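Local atomic coordinates of 3-hydroxyacyl-thioester dehydratase X (Mycobacterium tuberculosis, PDB entry 4OOB), a protein that catalyses the reversible dehydration of (3R)-3-hydroxyacyl-CoA to trans-2-enoyl-CoA, acting on a broad range of chain lengths with a preference for C8 to C12 substrates. Residues A[71-76]-A[121-126]; A[91-96]-A[105-110]. All blocks are in the same frame, centred on the assembly; numbering follows the deposited sequence.

Interaction 1 of 2, residues A[71-76]-A[121-126]; sequences TENHIT and QVTTFL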
# COMPACT_ATOMS: atom_id res chain seq x y z
N THR A 71 -7.58 -0.20 -3.32
CA THR A 71 -8.66 0.40 -2.57
C THR A 71 -8.49 0.26 -1.06
O THR A 71 -8.86 1.17 -0.36
CB THR A 71 -10.01 -0.19 -2.99
OG1 THR A 71 -9.90 -1.59 -2.95
CG2 THR A 71 -10.40 0.23 -4.47
N GLU A 72 -7.90 -0.85 -0.59
CA GLU A 72 -7.81 -1.17 0.83
C GLU A 72 -6.65 -2.07 1.14
O GLU A 72 -6.24 -2.92 0.33
CB GLU A 72 -9.09 -1.86 1.31
CG GLU A 72 -9.95 -0.95 2.15
CD GLU A 72 -11.25 -1.55 2.62
OE1 GLU A 72 -12.28 -0.89 2.35
OE2 GLU A 72 -11.24 -2.62 3.26
N ASN A 73 -6.13 -1.90 2.35
CA ASN A 73 -5.03 -2.70 2.82
C ASN A 73 -5.09 -2.88 4.31
O ASN A 73 -5.16 -1.88 5.04
CB ASN A 73 -3.70 -2.06 2.46
CG ASN A 73 -2.62 -3.10 2.24
OD1 ASN A 73 -1.71 -3.30 3.06
ND2 ASN A 73 -2.74 -3.79 1.14
N HIS A 74 -5.02 -4.13 4.76
CA HIS A 74 -5.06 -4.43 6.18
C HIS A 74 -3.87 -5.29 6.50
O HIS A 74 -3.70 -6.41 5.95
CB HIS A 74 -6.35 -5.16 6.60
CG HIS A 74 -7.58 -4.39 6.27
ND1 HIS A 74 -8.08 -3.41 7.11
CD2 HIS A 74 -8.37 -4.40 5.18
CE1 HIS A 74 -9.15 -2.88 6.55
NE2 HIS A 74 -9.33 -3.45 5.37
N ILE A 75 -3.00 -4.75 7.36
CA ILE A 75 -1.76 -5.46 7.72
C ILE A 75 -1.92 -5.79 9.19
O ILE A 75 -2.26 -4.92 9.98
CB ILE A 75 -0.53 -4.57 7.51
CG1 ILE A 75 -0.16 -4.56 6.03
CG2 ILE A 75 0.66 -5.02 8.37
CD1 ILE A 75 0.72 -3.36 5.65
N THR A 76 -1.70 -7.04 9.54
CA THR A 76 -1.61 -7.40 10.95
C THR A 76 -0.21 -7.94 11.23
O THR A 76 0.13 -9.01 10.77
CB THR A 76 -2.68 -8.44 11.34
OG1 THR A 76 -3.99 -7.91 11.03
CG2 THR A 76 -2.63 -8.74 12.81
N GLN A 121 -1.40 -9.95 5.56
CA GLN A 121 -2.00 -8.86 4.81
C GLN A 121 -3.20 -9.24 3.91
O GLN A 121 -3.19 -10.26 3.26
CB GLN A 121 -0.94 -8.21 3.98
CG GLN A 121 -1.43 -7.17 3.00
CD GLN A 121 -0.26 -6.58 2.25
OE1 GLN A 121 0.14 -5.48 2.54
NE2 GLN A 121 0.34 -7.35 1.32
N VAL A 122 -4.22 -8.37 3.91
CA VAL A 122 -5.32 -8.36 2.97
C VAL A 122 -5.24 -7.04 2.16
O VAL A 122 -5.31 -5.92 2.69
CB VAL A 122 -6.70 -8.50 3.63
CG1 VAL A 122 -7.76 -8.78 2.57
CG2 VAL A 122 -6.73 -9.64 4.69
N THR A 123 -5.02 -7.22 0.87
CA THR A 123 -4.86 -6.17 -0.06
C THR A 123 -6.04 -6.35 -1.00
O THR A 123 -6.25 -7.45 -1.54
CB THR A 123 -3.59 -6.37 -0.90
OG1 THR A 123 -2.43 -6.17 -0.07
CG2 THR A 123 -3.57 -5.44 -2.15
N THR A 124 -6.74 -5.28 -1.27
CA THR A 124 -7.81 -5.32 -2.18
C THR A 124 -7.48 -4.40 -3.32
O THR A 124 -7.27 -3.20 -3.13
CB THR A 124 -9.10 -4.91 -1.43
OG1 THR A 124 -9.35 -5.88 -0.43
CG2 THR A 124 -10.27 -4.88 -2.31
N PHE A 125 -7.43 -4.98 -4.50
CA PHE A 125 -7.31 -4.24 -5.74
C PHE A 125 -8.65 -4.23 -6.51
O PHE A 125 -9.40 -5.21 -6.50
CB PHE A 125 -6.19 -4.84 -6.61
CG PHE A 125 -4.84 -4.30 -6.29
CD1 PHE A 125 -4.51 -2.99 -6.59
CD2 PHE A 125 -3.88 -5.10 -5.72
CE1 PHE A 125 -3.25 -2.49 -6.31
CE2 PHE A 125 -2.63 -4.60 -5.42
CZ PHE A 125 -2.32 -3.29 -5.69
N LEU A 126 -8.93 -3.07 -7.10
CA LEU A 126 -10.03 -2.84 -8.06
C LEU A 126 -9.41 -2.89 -9.46
O LEU A 126 -8.51 -2.08 -9.81
CB LEU A 126 -10.70 -1.47 -7.85
CG LEU A 126 -11.85 -1.10 -8.84
CD1 LEU A 126 -13.11 -1.91 -8.58
CD2 LEU A 126 -12.19 0.36 -8.79
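The side-chain amides of Asn73 and Gln121 meet steeply, their planes 76° apart, on one face of an antiparallel strand pair in the hotdog-fold sheet. On the other face, His74 stands next to Val122. An edge of its imidazole meets Glu72: NE2 gives a nearly straight hydrogen bond to Glu72 OE2 (3.0 Å). The carboxylate oxygen lies close to the ring plane, yet it is approached on its anti side, 32° out of the carboxylate plane. Strand 212-218 supplies the second partners, Ser215 for His74 ND1 and Arg217 for Glu72 OE1. With both ring nitrogens bonded, the rotation of the imidazole is fixed.

The backbones form the usual ladder. His74 N bonds to Val122 O at 2.8 Å, and Val122 N returns the bond to His74 O. Towards Thr71 the register slips. Thr124 is opposed by two residues, Thr71 and Glu72, which makes a classic beta bulge. Thr71 N reaches Thr124 O (3.0 Å), while Thr124 N bonds to Glu72 O (2.9 Å).

Asn73, Ile75, Gln121 and Thr123 line the face turned to the protein interior. There, Phe45 of helix 43-57 packs on Gln121 and Thr123. Ile75 runs alongside Gln121, CG1 against its side chain.

At the bulge, Thr71 holds OG1 between its own N and carbonyl carbon (chi1 50°). This brings the hydroxyl to 3.1 Å from Thr124 O and up against the methyl of Thr124. The other branch of Thr71, CG2, rests 3.8 Å from Leu126 CB.

Interaction 2 of 2, residues A[91-96]-A[105-110]; sequences VRAENL and VDLVTN
This is a beta hairpin near one edge of the hotdog sheet, next to edge strand 12-18: strand 86-99 turns back as strand 102-113, and Arg92 pairs with Val108. Arg92 N gives a bond to Val108 O (2.7 Å), and Val108 N gives one to Arg92 O. Glu94 and Asp106 form the next hydrogen-bonded pair. Asp106 N bonds to Glu94 O (2.8 Å), and Glu94 N bonds to Asp106 O. Ala93 with Leu107 is the non-hydrogen-bonded pair between them, and Val91 with Thr109 is the one beyond Arg92.

The two faces differ. Val91, Ala93, Leu107 and Thr109 share one. CD1 of Leu107 touches the methyl of Ala93 at 3.8 Å. Thr109 OG1 lies equally close to both methyls of Val91. Leu55 and Val52 of helix 43-57 cover Val91 and Leu107 from this side.

The other face is mixed: Val108 lies among Arg92, Glu94 and Asp106. NH1 of Arg92 makes a salt bridge to Glu94 OE2 (2.8 Å) within the one strand. The extended Glu94 chain lays its carboxylate over CG2 of Val108, with OE2 3.8 Å away.

Asn95 has a left-handed backbone (phi 66°) and directs its side chain at the partner strand. Its ND2 bonds to Asp106 OD2 at 3.0 Å. The oxygen lies in the amide plane, but the donor sits above the carboxylate, 47° out of its plane. Asp106 OD1 is engaged by Arg97 and by Thr124, so both carboxylate oxygens are held.

Near the turn, Leu96 lies beside Val105, CD1 against CB at 3.9 Å. The pair is an antiparallel hairpin of the hotdog fold, its Val91, Leu107 and Thr109 face packed against helix 43-57.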
# COMPACT_ATOMS: atom_id res chain seq x y z
N VAL A 91 0.49 -16.83 -0.59
CA VAL A 91 -0.49 -15.85 -1.09
C VAL A 91 -1.73 -16.53 -1.61
O VAL A 91 -1.63 -17.57 -2.28
CB VAL A 91 0.05 -15.09 -2.31
CG1 VAL A 91 -0.96 -14.02 -2.76
CG2 VAL A 91 1.41 -14.48 -2.04
N ARG A 92 -2.90 -15.95 -1.38
CA ARG A 92 -4.07 -16.39 -2.14
C ARG A 92 -5.03 -15.28 -2.49
O ARG A 92 -5.06 -14.22 -1.84
CB ARG A 92 -4.75 -17.58 -1.46
CG ARG A 92 -5.37 -17.28 -0.12
CD ARG A 92 -6.89 -17.19 -0.14
NE ARG A 92 -7.47 -18.27 0.65
CZ ARG A 92 -8.73 -18.69 0.62
NH1 ARG A 92 -9.67 -18.14 -0.15
NH2 ARG A 92 -9.05 -19.71 1.42
N ALA A 93 -5.79 -15.56 -3.55
CA ALA A 93 -6.76 -14.68 -4.16
C ALA A 93 -8.17 -15.16 -3.93
O ALA A 93 -8.46 -16.30 -4.12
CB ALA A 93 -6.52 -14.60 -5.66
N GLU A 94 -9.08 -14.27 -3.59
CA GLU A 94 -10.39 -14.69 -3.17
C GLU A 94 -11.32 -13.48 -3.19
O GLU A 94 -10.87 -12.33 -3.30
CB GLU A 94 -10.29 -15.29 -1.74
CG GLU A 94 -10.58 -14.31 -0.58
CD GLU A 94 -10.07 -14.76 0.82
OE1 GLU A 94 -10.54 -14.23 1.85
OE2 GLU A 94 -9.16 -15.60 0.90
N ASN A 95 -12.61 -13.76 -3.07
CA ASN A 95 -13.62 -12.77 -2.81
C ASN A 95 -13.74 -11.82 -4.00
O ASN A 95 -13.82 -10.61 -3.81
CB ASN A 95 -13.27 -12.03 -1.52
CG ASN A 95 -14.43 -11.30 -0.91
OD1 ASN A 95 -15.58 -11.53 -1.24
ND2 ASN A 95 -14.14 -10.38 -0.01
N LEU A 96 -13.78 -12.37 -5.21
CA LEU A 96 -14.15 -11.57 -6.38
C LEU A 96 -15.49 -11.00 -6.17
O LEU A 96 -16.42 -11.73 -5.92
CB LEU A 96 -14.26 -12.38 -7.66
CG LEU A 96 -13.15 -12.26 -8.68
CD1 LEU A 96 -12.57 -10.85 -8.83
CD2 LEU A 96 -12.09 -13.26 -8.21
N VAL A 105 -10.85 -7.84 -5.96
CA VAL A 105 -10.38 -9.13 -5.48
C VAL A 105 -9.48 -8.92 -4.27
O VAL A 105 -8.75 -7.93 -4.20
CB VAL A 105 -9.60 -9.86 -6.56
CG1 VAL A 105 -8.38 -9.04 -7.00
CG2 VAL A 105 -9.17 -11.22 -6.04
N ASP A 106 -9.51 -9.85 -3.34
CA ASP A 106 -8.64 -9.81 -2.20
C ASP A 106 -7.43 -10.69 -2.40
O ASP A 106 -7.54 -11.85 -2.80
CB ASP A 106 -9.37 -10.28 -0.96
CG ASP A 106 -10.43 -9.31 -0.44
OD1 ASP A 106 -10.51 -8.09 -0.81
OD2 ASP A 106 -11.22 -9.81 0.37
N LEU A 107 -6.25 -10.15 -2.08
CA LEU A 107 -4.96 -10.88 -2.15
C LEU A 107 -4.42 -11.01 -0.76
O LEU A 107 -4.13 -10.02 -0.13
CB LEU A 107 -3.99 -10.11 -3.01
CG LEU A 107 -4.01 -10.29 -4.54
CD1 LEU A 107 -5.18 -11.08 -5.03
CD2 LEU A 107 -3.93 -8.97 -5.27
N VAL A 108 -4.37 -12.25 -0.25
CA VAL A 108 -4.21 -12.49 1.18
C VAL A 108 -2.83 -13.12 1.30
O VAL A 108 -2.56 -14.15 0.66
CB VAL A 108 -5.36 -13.39 1.69
CG1 VAL A 108 -5.22 -13.74 3.15
CG2 VAL A 108 -6.72 -12.73 1.44
N THR A 109 -1.94 -12.45 2.03
CA THR A 109 -0.56 -12.88 2.14
C THR A 109 -0.17 -13.17 3.61
O THR A 109 -0.46 -12.38 4.54
CB THR A 109 0.38 -11.83 1.52
OG1 THR A 109 0.08 -11.72 0.14
CG2 THR A 109 1.82 -12.24 1.59
N ASN A 110 0.48 -14.32 3.77
CA ASN A 110 1.03 -14.80 5.03
C ASN A 110 2.56 -14.90 4.90
O ASN A 110 3.08 -15.68 4.08
CB ASN A 110 0.46 -16.19 5.40
CG ASN A 110 -0.95 -16.10 6.00
OD1 ASN A 110 -1.10 -15.90 7.19
ND2 ASN A 110 -2.00 -16.21 5.16

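Overall arrangement
Both interactions belong to one antiparallel sheet, in the order 86-99, 102-113, 116-128, 69-77. Interaction 2 is nested in the chain loop that interaction 1 closes. Their centres are about 9 Å apart. Strands 102-113 and 116-128 join them through a probable backbone bond, Leu107 N to Thr123 O, and through Asp106 OD1 with Thr124 OG1. Phe125 also packs on Leu107. Interaction 1 is mostly buried near the centre of the chain, and His74 and Glu72 are tied to strand 212-218. Interaction 2 lies farther out and is partly exposed, with a surface salt bridge. Helix 43-57 touches the inner face of both.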